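Local structure of uncharacterized protein (Pyrococcus abyssi, 5IFF) at residues 22-27 and 68-73; 78-81 and 86-89; 112-117 and 121-126; 40-45 and 52-57. The protein acts as a restriction DNA glycosylase that grips double-stranded DNA as a tetramer and probably cuts adenine out of its recognition sequence. The protein carries 2 engineered substitutions. One frame throughout, in Å; residues are numbered along the deposited sequence.

Interaction 1 (22-27 and 68-73); sequences TSKIAV and YDYELS. Engineered in segment 22-27: Ala26 (natural residue Arg). With nucleotides of chain C.
Lys24 reaches from an ST motif that leads into strand 25-29 to the N-cap of helix 72-81, where it meets Tyr70 and Glu71. Its CG stands anti to the backbone N (chi1 -172°), which sends the chain toward residues 70 and 71; bends at chi3 and chi4 then bring the amine to the phenol. NZ gives a hydrogen bond of 3.0 Å to Tyr70 OH, arriving at the edge of the ring and near its plane. The same OH is also bonded to Glu2. Lower down the lysine, CD lies 3.5 Å from Glu71 OE2, while NZ stays 4.3 Å from that oxygen, too far for a salt bridge. Instead one water links the charges, accepting from Lys24 NZ and donating to Glu71 OE1. The carboxylate is held further by Ser61 N at OE1 and Trp58 NE1 at OE2. Glu71 lies close to Ile60 and Lys24 close to Gln59, both adenine-binding residues. Glu71 CG lies over the centre of the Tyr70 ring, 3.6 Å above its plane. In the ST motif, Thr22 OG1 accepts from Ile25 N, and the turn presents its backbone to the DNA: Ser23 N bonds OP2 of DA12 of chain C at 3.0 Å.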
# COMPACT_ATOMS: atom_id res chain seq x y z
N THR A 22 7.31 0.68 13.24
CA THR A 22 6.15 0.28 12.46
C THR A 22 4.99 0.43 13.42
O THR A 22 5.21 0.59 14.62
CB THR A 22 6.24 -1.19 11.98
OG1 THR A 22 6.30 -2.05 13.13
CG2 THR A 22 7.43 -1.42 11.08
N SER A 23 3.78 0.23 12.92
CA SER A 23 2.62 0.19 13.80
C SER A 23 2.71 -0.96 14.81
O SER A 23 2.15 -0.89 15.92
CB SER A 23 1.36 0.11 12.96
OG SER A 23 1.42 -1.04 12.14
N LYS A 24 3.41 -2.04 14.46
CA LYS A 24 3.48 -3.15 15.39
C LYS A 24 4.45 -2.86 16.58
O LYS A 24 4.12 -3.10 17.77
CB LYS A 24 3.95 -4.43 14.68
CG LYS A 24 3.85 -5.70 15.62
CD LYS A 24 4.41 -6.96 14.94
CE LYS A 24 3.62 -7.38 13.70
NZ LYS A 24 2.23 -7.75 14.09
N ILE A 25 5.64 -2.37 16.23
CA ILE A 25 6.74 -2.21 17.18
C ILE A 25 7.42 -0.88 16.88
O ILE A 25 7.94 -0.68 15.78
CB ILE A 25 7.77 -3.36 17.09
CG1 ILE A 25 7.10 -4.72 17.34
CG2 ILE A 25 8.89 -3.20 18.20
CD1 ILE A 25 7.98 -5.91 16.94
N ALA A 26 7.43 0.02 17.86
CA ALA A 26 8.15 1.31 17.71
C ALA A 26 8.54 1.88 19.10
O ALA A 26 7.85 1.68 20.11
CB ALA A 26 7.31 2.33 16.95
N VAL A 27 9.65 2.61 19.11
CA VAL A 27 10.13 3.31 20.31
C VAL A 27 9.26 4.55 20.48
O VAL A 27 8.99 5.28 19.51
CB VAL A 27 11.64 3.66 20.17
CG1 VAL A 27 12.17 4.52 21.38
CG2 VAL A 27 12.44 2.37 20.08
N TYR A 68 -2.20 -20.29 16.71
CA TYR A 68 -1.80 -19.71 18.01
C TYR A 68 -0.37 -20.08 18.33
O TYR A 68 -0.12 -20.72 19.34
CB TYR A 68 -2.74 -20.17 19.12
CG TYR A 68 -4.11 -19.55 19.01
CD1 TYR A 68 -4.96 -19.85 17.93
CD2 TYR A 68 -4.54 -18.65 19.94
CE1 TYR A 68 -6.20 -19.25 17.82
CE2 TYR A 68 -5.78 -18.06 19.86
CZ TYR A 68 -6.60 -18.35 18.81
OH TYR A 68 -7.82 -17.70 18.74
N ASP A 69 0.56 -19.73 17.45
CA ASP A 69 1.99 -19.87 17.78
C ASP A 69 2.74 -18.58 17.38
O ASP A 69 3.60 -18.59 16.49
CB ASP A 69 2.60 -21.10 17.09
CG ASP A 69 4.06 -21.33 17.48
OD1 ASP A 69 4.46 -20.92 18.59
OD2 ASP A 69 4.80 -21.92 16.66
N TYR A 70 2.35 -17.48 17.99
CA TYR A 70 2.81 -16.16 17.53
C TYR A 70 2.79 -15.19 18.65
O TYR A 70 1.76 -15.07 19.33
CB TYR A 70 1.89 -15.66 16.41
CG TYR A 70 2.26 -14.28 15.82
CD1 TYR A 70 3.44 -14.11 15.07
CD2 TYR A 70 1.41 -13.17 15.98
CE1 TYR A 70 3.77 -12.87 14.51
CE2 TYR A 70 1.71 -11.93 15.39
CZ TYR A 70 2.91 -11.77 14.69
OH TYR A 70 3.21 -10.54 14.13
N GLU A 71 3.91 -14.51 18.88
CA GLU A 71 4.06 -13.52 19.96
C GLU A 71 3.55 -14.04 21.32
O GLU A 71 4.14 -14.94 21.88
CB GLU A 71 3.38 -12.22 19.56
CG GLU A 71 4.04 -11.63 18.31
CD GLU A 71 3.58 -10.21 17.99
OE1 GLU A 71 2.44 -9.80 18.31
OE2 GLU A 71 4.38 -9.52 17.35
N LEU A 72 2.46 -13.47 21.84
CA LEU A 72 2.04 -13.86 23.17
C LEU A 72 1.72 -15.38 23.23
O LEU A 72 2.01 -16.00 24.23
CB LEU A 72 0.80 -13.05 23.63
CG LEU A 72 0.33 -13.38 25.06
CD1 LEU A 72 1.38 -13.06 26.20
CD2 LEU A 72 -0.98 -12.63 25.37
N SER A 73 1.12 -15.98 22.19
CA SER A 73 0.81 -17.41 22.35
C SER A 73 2.10 -18.25 22.34
O SER A 73 2.17 -19.31 22.98
CB SER A 73 -0.17 -17.96 21.27
OG SER A 73 0.20 -17.64 19.94
P DA C 12 3.15 -2.07 9.76
OP1 DA C 12 3.33 -3.12 10.79
OP2 DA C 12 3.32 -0.62 10.11
O5' DA C 12 4.16 -2.37 8.60
C5' DA C 12 3.98 -3.57 7.79
C4' DA C 12 5.09 -3.69 6.79
O4' DA C 12 4.82 -2.83 5.65
C3' DA C 12 6.48 -3.28 7.29
O3' DA C 12 7.39 -4.13 6.73
C2' DA C 12 6.66 -1.85 6.75
C1' DA C 12 5.91 -1.92 5.43
N9 DA C 12 5.31 -0.67 4.98
C8 DA C 12 4.54 0.20 5.73
N7 DA C 12 4.04 1.19 5.01
C5 DA C 12 4.46 0.93 3.70
C6 DA C 12 4.28 1.62 2.45
N6 DA C 12 3.56 2.73 2.32
N1 DA C 12 4.86 1.09 1.34
C2 DA C 12 5.53 -0.06 1.46
N3 DA C 12 5.76 -0.78 2.57
C4 DA C 12 5.21 -0.23 3.66
O HOH W 1 1.30 -7.99 16.80

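Interaction 2 (78-81 and 86-89); sequences LAHE and TYND
The imidazole of His80 stands on edge over the phenol ring of Tyr87. CE1 lies 3.5 Å above the middle of that ring, and NE2 comes in beside it, 3.6 Å from Tyr87 CZ. With the ring centroids 4.5 Å apart and the planes at 85°, this is a close T-shaped stack in which histidine supplies the edge and tyrosine the face. Each side chain leaves its own helix without aiming straight at the other. His80 gets there by having CG anti to its backbone N (chi1 -179°), which carries the ring off the last turn of helix 72-81 and across to the start of helix 87-99. Tyr87 has CG anti to its carbonyl carbon, and the two side chains meet at about a right angle.

The rotation of the imidazole is fixed from its other nitrogen as well: ND1 is hydrogen-bonded to the carbonyl of Leu85, in the short connection between the helices. That bond and the stack together hold the ring across the turn. The same edge brings ND1 to 4.2 Å from Thr86 C.

Right beside the stack, Thr86 ends the connection. Its OG1 accepts from Asp89 N at 2.9 Å, and Asp89 OD2 takes the Thr86 N-H in return at 3.0 Å, approached from above the carboxylate plane. The contact is on the surface, its nearest atom about 22 Å from the DNA. The reciprocal pair of bonds is a capping box, the classic start of an alpha-helix, here that of helix 87-99.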
# COMPACT_ATOMS: atom_id res chain seq x y z
N LEU A 78 5.57 -21.69 25.34
CA LEU A 78 6.96 -22.00 25.77
C LEU A 78 7.08 -21.88 27.28
O LEU A 78 7.73 -22.73 27.92
CB LEU A 78 7.99 -21.07 25.10
CG LEU A 78 8.34 -21.33 23.64
CD1 LEU A 78 9.34 -20.24 23.18
CD2 LEU A 78 8.86 -22.76 23.39
N ALA A 79 6.44 -20.85 27.87
CA ALA A 79 6.51 -20.68 29.33
C ALA A 79 5.90 -21.89 30.07
O ALA A 79 6.40 -22.35 31.11
CB ALA A 79 5.80 -19.39 29.74
N HIS A 80 4.77 -22.36 29.57
CA HIS A 80 4.14 -23.51 30.21
C HIS A 80 4.92 -24.80 29.95
O HIS A 80 5.13 -25.59 30.88
CB HIS A 80 2.68 -23.65 29.73
CG HIS A 80 1.98 -24.79 30.37
ND1 HIS A 80 1.79 -24.89 31.74
CD2 HIS A 80 1.51 -25.96 29.85
CE1 HIS A 80 1.18 -26.03 32.02
NE2 HIS A 80 1.00 -26.69 30.88
N GLU A 81 5.41 -25.02 28.73
CA GLU A 81 6.26 -26.18 28.47
C GLU A 81 7.40 -26.31 29.50
O GLU A 81 7.75 -27.41 29.92
CB GLU A 81 6.89 -26.13 27.08
CG GLU A 81 5.95 -26.25 25.89
CD GLU A 81 6.71 -26.10 24.57
OE1 GLU A 81 7.91 -26.52 24.50
OE2 GLU A 81 6.12 -25.54 23.61
N THR A 86 2.82 -22.01 35.41
CA THR A 86 2.49 -23.29 35.99
C THR A 86 1.04 -23.66 35.67
O THR A 86 0.28 -22.82 35.18
CB THR A 86 2.62 -23.30 37.53
OG1 THR A 86 1.74 -22.30 38.05
CG2 THR A 86 4.06 -23.00 37.98
N TYR A 87 0.68 -24.89 35.96
CA TYR A 87 -0.73 -25.27 35.77
C TYR A 87 -1.58 -24.39 36.63
O TYR A 87 -2.60 -23.89 36.18
CB TYR A 87 -0.97 -26.75 36.16
CG TYR A 87 -0.47 -27.68 35.13
CD1 TYR A 87 -1.26 -28.03 34.03
CD2 TYR A 87 0.83 -28.18 35.20
CE1 TYR A 87 -0.80 -28.89 33.05
CE2 TYR A 87 1.30 -29.04 34.23
CZ TYR A 87 0.49 -29.39 33.15
OH TYR A 87 0.97 -30.25 32.19
N ASN A 88 -1.12 -24.17 37.88
CA ASN A 88 -1.90 -23.37 38.79
C ASN A 88 -2.08 -21.94 38.24
O ASN A 88 -3.14 -21.34 38.42
CB ASN A 88 -1.25 -23.33 40.15
CG ASN A 88 -2.09 -22.59 41.16
OD1 ASN A 88 -3.04 -23.12 41.69
ND2 ASN A 88 -1.73 -21.37 41.45
N ASP A 89 -1.02 -21.39 37.63
CA ASP A 89 -1.11 -20.08 37.01
C ASP A 89 -2.26 -20.09 35.97
O ASP A 89 -3.05 -19.13 35.86
CB ASP A 89 0.19 -19.70 36.30
CG ASP A 89 1.32 -19.34 37.27
OD1 ASP A 89 1.08 -18.97 38.44
OD2 ASP A 89 2.48 -19.43 36.84

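Interaction 3 (112-117 and 121-126); sequences ESTNEE and FNIYED
This is an antiparallel strand pairing, Glu112 to Glu117 against Phe121 to Asp126, near the far end of the long arm that strand 121-134 forms, the centre of the contact about 32 Å from that of the chain. Glu112 and Glu125 make a hydrogen-bonded pair through Glu112 N to Glu125 O and Glu125 N to Glu112 O, both 2.8 Å. Next along, Ser113 and Tyr124 form a non-hydrogen-bonded pair, and Tyr124 CD1 comes within 3.6 Å of Ser113 CA.

Beyond Ser113 the register slips by two residues. This beta bulge comes where the chain turns a corner at Asn115, in the approach to the hairpin of strands 116-118 and 121-134, and Thr114 bridges the two strands at the slip. The threonine hydroxyl sits between backbone N and carbonyl carbon (chi1 82°), so that OG1 can bond Ile123 O at 2.9 Å from above the carbonyl plane. It also accepts from Glu116 N, closing an ST turn; the direct bond from Thr114 N to Ile123 O is weak. Past the corner, Ile123 N donates to Glu116 O, 3.2 Å away. Glu116 CB packs 4.1 Å from Ile123 CB.

Thr114 CG2 lies across the Glu125 side chain, 4.1 Å from its CD. Two acidic groups converge here, Glu116 OE1 being 4.5 Å from Glu125 OE2, but each has a basic partner in the second subunit: Lys107 for Glu116 and Arg110 for Glu125. The sheet itself crosses that interface, because residues of 121-126 also pair antiparallel with a strand of the neighbouring chain.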
# COMPACT_ATOMS: atom_id res chain seq x y z
N GLU A 112 -19.15 14.35 23.94
CA GLU A 112 -19.67 15.25 24.96
C GLU A 112 -19.72 16.65 24.41
O GLU A 112 -18.80 17.09 23.71
CB GLU A 112 -18.81 15.23 26.22
CG GLU A 112 -18.85 13.91 27.01
CD GLU A 112 -18.26 14.05 28.41
OE1 GLU A 112 -17.78 15.16 28.76
OE2 GLU A 112 -18.27 13.06 29.18
N SER A 113 -20.81 17.34 24.71
CA SER A 113 -20.94 18.74 24.42
C SER A 113 -20.19 19.52 25.47
O SER A 113 -20.11 19.10 26.62
CB SER A 113 -22.41 19.17 24.38
OG SER A 113 -23.03 19.03 25.66
N THR A 114 -19.64 20.65 25.07
CA THR A 114 -19.04 21.59 26.01
C THR A 114 -19.73 22.93 25.85
O THR A 114 -20.70 23.06 25.10
CB THR A 114 -17.54 21.76 25.75
OG1 THR A 114 -17.36 22.70 24.69
CG2 THR A 114 -16.92 20.43 25.34
N ASN A 115 -19.22 23.93 26.54
CA ASN A 115 -19.77 25.25 26.37
C ASN A 115 -18.79 26.19 25.70
O ASN A 115 -19.02 27.39 25.64
CB ASN A 115 -20.21 25.80 27.71
CG ASN A 115 -21.65 25.51 28.00
OD1 ASN A 115 -22.52 25.78 27.18
ND2 ASN A 115 -21.91 24.93 29.17
N GLU A 116 -17.69 25.64 25.20
CA GLU A 116 -16.69 26.44 24.52
C GLU A 116 -17.11 26.62 23.08
O GLU A 116 -17.76 25.75 22.50
CB GLU A 116 -15.30 25.80 24.59
CG GLU A 116 -14.98 25.12 25.91
CD GLU A 116 -13.80 24.16 25.78
OE1 GLU A 116 -13.81 23.12 26.48
OE2 GLU A 116 -12.88 24.43 24.99
N GLU A 117 -16.73 27.76 22.52
CA GLU A 117 -16.82 28.00 21.09
C GLU A 117 -15.44 28.43 20.63
O GLU A 117 -14.75 29.15 21.35
CB GLU A 117 -17.90 29.05 20.76
CG GLU A 117 -19.31 28.62 21.21
CD GLU A 117 -20.44 29.46 20.60
OE1 GLU A 117 -20.18 30.61 20.20
OE2 GLU A 117 -21.60 28.94 20.53
N PHE A 121 -17.51 28.47 16.36
CA PHE A 121 -17.77 27.03 16.16
C PHE A 121 -17.94 26.33 17.49
O PHE A 121 -17.10 26.46 18.37
CB PHE A 121 -16.64 26.38 15.37
CG PHE A 121 -16.61 26.74 13.92
CD1 PHE A 121 -16.27 28.04 13.51
CD2 PHE A 121 -16.89 25.80 12.95
CE1 PHE A 121 -16.24 28.37 12.16
CE2 PHE A 121 -16.85 26.12 11.61
CZ PHE A 121 -16.53 27.40 11.21
N ASN A 122 -19.02 25.57 17.64
CA ASN A 122 -19.22 24.80 18.86
C ASN A 122 -18.16 23.72 19.02
O ASN A 122 -17.84 23.04 18.05
CB ASN A 122 -20.61 24.17 18.89
CG ASN A 122 -21.69 25.17 19.18
OD1 ASN A 122 -21.44 26.21 19.79
ND2 ASN A 122 -22.90 24.87 18.76
N ILE A 123 -17.67 23.55 20.24
CA ILE A 123 -16.64 22.57 20.54
C ILE A 123 -17.30 21.37 21.20
O ILE A 123 -18.07 21.53 22.16
CB ILE A 123 -15.51 23.18 21.46
CG1 ILE A 123 -14.71 24.25 20.70
CG2 ILE A 123 -14.57 22.10 21.99
CD1 ILE A 123 -14.06 23.74 19.40
N TYR A 124 -17.02 20.19 20.67
CA TYR A 124 -17.43 18.92 21.28
C TYR A 124 -16.16 18.16 21.66
O TYR A 124 -15.07 18.54 21.24
CB TYR A 124 -18.29 18.07 20.34
CG TYR A 124 -19.64 18.69 20.06
CD1 TYR A 124 -20.76 18.33 20.80
CD2 TYR A 124 -19.78 19.69 19.09
CE1 TYR A 124 -21.99 18.92 20.55
CE2 TYR A 124 -21.00 20.29 18.84
CZ TYR A 124 -22.10 19.90 19.57
OH TYR A 124 -23.33 20.48 19.33
N GLU A 125 -16.30 17.12 22.47
CA GLU A 125 -15.16 16.28 22.79
C GLU A 125 -15.51 14.82 22.53
O GLU A 125 -16.53 14.34 23.03
CB GLU A 125 -14.73 16.51 24.25
CG GLU A 125 -13.87 17.76 24.46
CD GLU A 125 -13.56 18.08 25.94
OE1 GLU A 125 -14.28 17.60 26.85
OE2 GLU A 125 -12.59 18.82 26.20
N ASP A 126 -14.72 14.12 21.72
CA ASP A 126 -14.88 12.67 21.55
C ASP A 126 -14.01 11.95 22.58
O ASP A 126 -12.83 12.27 22.74
CB ASP A 126 -14.51 12.23 20.13
CG ASP A 126 -15.58 12.58 19.12
OD1 ASP A 126 -16.77 12.62 19.52
OD2 ASP A 126 -15.25 12.78 17.93

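Interaction 4 (40-45 and 52-57); sequences TRKKSF and RDYYIA. Engineered in segment 52-57: Ala57 (natural residue Glu). With nucleotides of chain B.
Phe45 turns the edge of its ring to one face of Tyr54 in an edge-to-face pair, centroids 5.8 Å apart and planes at 78°; the nearest atoms are Phe45 CE1 and Tyr54 CD1. Thr40 touches the tyrosine differently, its CG2 coming to the ring edge 4.3 Å from Tyr54 CE1. Lys42 makes the third approach, crossing the tyrosine side chain at about a right angle, with CE 3.4 Å from Tyr54 OH. Tyr54 thus reaches from the start of strand 54-59 to touch Thr40, Lys42 and Phe45.

The 40-45 segment is also a phosphate-binding loop, built round an ST turn in which Thr40 OG1 accepts from Lys42 N. Arg41 N bonds OP2 of DC4 of chain B at 3.0 Å. At the preceding phosphate, Lys43 N bonds OP2 of DA3 of chain B in a nearly straight bond (168°), with a weak one from Ser44 N. Lys42 does two jobs: its CD and CE pack by the phenol end of Tyr54, and the bent end (chi4 -42°) takes NZ to OP1 of DA3 of chain B at 2.9 Å. NZ also bonds Ser44 O, in the plane of that carbonyl, so the loop's own backbone steadies the amine at the phosphate. The Arg41 chain, extended from CG to NE, packs along the DNA with its CD 3.5 Å from the methyl C7 of DT5 of chain B.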
# COMPACT_ATOMS: atom_id res chain seq x y z
N THR A 40 8.82 8.54 18.14
CA THR A 40 10.17 9.07 18.07
C THR A 40 11.04 8.22 17.15
O THR A 40 10.77 7.06 16.94
CB THR A 40 10.84 9.14 19.48
OG1 THR A 40 12.20 9.61 19.36
CG2 THR A 40 10.88 7.79 20.15
N ARG A 41 12.09 8.82 16.60
CA ARG A 41 13.04 8.11 15.75
C ARG A 41 14.45 8.32 16.26
O ARG A 41 15.41 8.23 15.51
CB ARG A 41 12.91 8.58 14.30
CG ARG A 41 11.63 8.10 13.62
CD ARG A 41 11.45 8.74 12.25
NE ARG A 41 10.16 8.35 11.68
CZ ARG A 41 9.94 7.18 11.09
NH1 ARG A 41 10.92 6.29 10.97
NH2 ARG A 41 8.73 6.90 10.62
N LYS A 42 14.55 8.58 17.56
CA LYS A 42 15.81 8.75 18.24
C LYS A 42 16.66 7.49 18.09
O LYS A 42 16.16 6.40 18.27
CB LYS A 42 15.55 9.04 19.72
CG LYS A 42 16.64 9.76 20.42
CD LYS A 42 16.23 10.07 21.86
CE LYS A 42 16.68 11.45 22.18
NZ LYS A 42 18.03 11.67 21.62
N LYS A 43 17.92 7.64 17.70
CA LYS A 43 18.85 6.51 17.66
C LYS A 43 19.89 6.61 18.79
O LYS A 43 20.48 5.62 19.19
CB LYS A 43 19.57 6.44 16.31
CG LYS A 43 18.83 5.58 15.31
CD LYS A 43 19.31 5.82 13.91
CE LYS A 43 18.32 5.17 12.90
NZ LYS A 43 18.64 5.57 11.50
N SER A 44 20.13 7.83 19.27
CA SER A 44 21.06 8.05 20.40
C SER A 44 20.28 8.19 21.71
O SER A 44 19.41 9.05 21.84
CB SER A 44 21.90 9.30 20.14
OG SER A 44 22.32 9.86 21.35
N PHE A 45 20.54 7.34 22.68
CA PHE A 45 19.76 7.41 23.91
C PHE A 45 20.59 7.99 25.04
O PHE A 45 21.77 7.70 25.14
CB PHE A 45 19.19 6.03 24.23
CG PHE A 45 18.18 5.60 23.21
CD1 PHE A 45 16.87 6.06 23.28
CD2 PHE A 45 18.57 4.86 22.11
CE1 PHE A 45 15.94 5.73 22.30
CE2 PHE A 45 17.64 4.52 21.11
CZ PHE A 45 16.33 4.97 21.21
N ARG A 52 14.39 7.17 31.18
CA ARG A 52 13.24 6.44 31.72
C ARG A 52 11.93 6.81 31.04
O ARG A 52 10.92 6.15 31.28
CB ARG A 52 13.10 6.69 33.23
CG ARG A 52 12.46 8.03 33.54
CD ARG A 52 11.95 8.17 34.96
NE ARG A 52 11.49 9.54 35.18
CZ ARG A 52 10.87 9.97 36.28
NH1 ARG A 52 10.49 11.23 36.37
NH2 ARG A 52 10.64 9.13 37.28
N ASP A 53 11.93 7.88 30.23
CA ASP A 53 10.76 8.25 29.44
C ASP A 53 10.62 7.45 28.11
O ASP A 53 9.63 7.63 27.37
CB ASP A 53 10.80 9.74 29.12
CG ASP A 53 10.69 10.61 30.38
OD1 ASP A 53 10.10 10.13 31.38
OD2 ASP A 53 11.20 11.74 30.33
N TYR A 54 11.60 6.63 27.77
CA TYR A 54 11.53 5.90 26.49
C TYR A 54 11.12 4.44 26.67
O TYR A 54 11.62 3.73 27.55
CB TYR A 54 12.84 5.95 25.74
CG TYR A 54 13.16 7.36 25.31
CD1 TYR A 54 12.61 7.87 24.14
CD2 TYR A 54 13.92 8.21 26.12
CE1 TYR A 54 12.86 9.19 23.74
CE2 TYR A 54 14.19 9.53 25.74
CZ TYR A 54 13.65 10.02 24.55
OH TYR A 54 13.88 11.34 24.16
N TYR A 55 10.21 4.00 25.80
CA TYR A 55 9.68 2.64 25.85
C TYR A 55 9.65 2.01 24.49
O TYR A 55 9.50 2.70 23.47
CB TYR A 55 8.24 2.61 26.40
CG TYR A 55 8.09 3.17 27.80
CD1 TYR A 55 8.24 4.53 28.04
CD2 TYR A 55 7.79 2.32 28.86
CE1 TYR A 55 8.10 5.05 29.34
CE2 TYR A 55 7.65 2.84 30.15
CZ TYR A 55 7.79 4.18 30.37
OH TYR A 55 7.65 4.70 31.65
N ILE A 56 9.67 0.70 24.48
CA ILE A 56 9.29 0.02 23.24
C ILE A 56 7.80 -0.28 23.33
O ILE A 56 7.39 -1.02 24.24
CB ILE A 56 10.03 -1.32 23.02
CG1 ILE A 56 11.53 -1.11 22.87
CG2 ILE A 56 9.49 -2.00 21.75
CD1 ILE A 56 12.29 -2.38 23.09
N ALA A 57 7.03 0.31 22.44
CA ALA A 57 5.60 0.10 22.35
C ALA A 57 5.30 -1.00 21.35
O ALA A 57 5.57 -0.85 20.16
CB ALA A 57 4.90 1.41 21.93
P DA B 3 18.91 11.26 17.43
OP1 DA B 3 18.90 11.45 18.90
OP2 DA B 3 19.06 9.91 16.84
O5' DA B 3 17.56 11.91 16.89
C5' DA B 3 17.28 13.26 17.18
C4' DA B 3 16.07 13.71 16.42
O4' DA B 3 16.46 14.06 15.05
C3' DA B 3 14.96 12.68 16.32
O3' DA B 3 13.71 13.32 16.59
C2' DA B 3 15.08 12.18 14.86
C1' DA B 3 15.57 13.45 14.15
N9 DA B 3 16.26 13.24 12.86
C8 DA B 3 17.03 12.16 12.47
N7 DA B 3 17.52 12.28 11.24
C5 DA B 3 17.05 13.52 10.81
C6 DA B 3 17.17 14.24 9.58
N6 DA B 3 17.88 13.80 8.54
N1 DA B 3 16.58 15.46 9.49
C2 DA B 3 15.89 15.92 10.53
N3 DA B 3 15.67 15.32 11.72
C4 DA B 3 16.28 14.12 11.79
P DC B 4 12.36 12.50 16.86
OP1 DC B 4 11.26 13.46 17.11
OP2 DC B 4 12.71 11.44 17.83
O5' DC B 4 12.03 11.78 15.47
C5' DC B 4 10.86 12.15 14.73
C4' DC B 4 11.11 13.41 13.90
O4' DC B 4 12.38 13.29 13.24
C3' DC B 4 10.08 13.65 12.80
O3' DC B 4 9.12 14.60 13.21
C2' DC B 4 10.88 14.15 11.60
C1' DC B 4 12.34 13.97 12.00
N1 DC B 4 13.15 13.21 10.98
C2 DC B 4 13.39 13.79 9.74
O2 DC B 4 12.89 14.90 9.49
N3 DC B 4 14.12 13.11 8.82
C4 DC B 4 14.62 11.89 9.12
N4 DC B 4 15.34 11.27 8.19
C5 DC B 4 14.37 11.27 10.39
C6 DC B 4 13.66 11.96 11.29
P DT B 5 7.64 14.51 12.62
OP1 DT B 5 6.78 15.44 13.37
OP2 DT B 5 7.30 13.08 12.47
O5' DT B 5 7.79 15.01 11.12
C5' DT B 5 8.19 16.34 10.84
C4' DT B 5 8.09 16.54 9.34
O4' DT B 5 9.13 15.79 8.70
C3' DT B 5 6.76 16.05 8.72
O3' DT B 5 6.27 17.06 7.84
C2' DT B 5 7.15 14.76 7.98
C1' DT B 5 8.59 15.04 7.61
N1 DT B 5 9.46 13.85 7.48
C2 DT B 5 10.28 13.77 6.40
O2 DT B 5 10.24 14.55 5.49
N3 DT B 5 11.12 12.69 6.39
C4 DT B 5 11.23 11.71 7.38
O4 DT B 5 12.04 10.79 7.29
C5 DT B 5 10.36 11.88 8.53
C7 DT B 5 10.37 10.86 9.67
C6 DT B 5 9.53 12.93 8.53

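Interactions 1 and 4 adjoin, their centres 18 Å apart: strands 25-29 and 54-59 are neighbours in the large antiparallel sheet, and interaction 4 is nested within the loop that interaction 1 closes. Both touch DNA, one strand each, so this part of the fold contributes to DNA binding. Interaction 2 follows in the chain, 21 Å from interaction 1 between centres, and shares helix 72-81 with it: one contact lies at the start of the helix, the other at its end. Interaction 3 comes last, its centre about 50 Å from that of interaction 2 and across the chain's centre, where the same large sheet runs on into the second subunit.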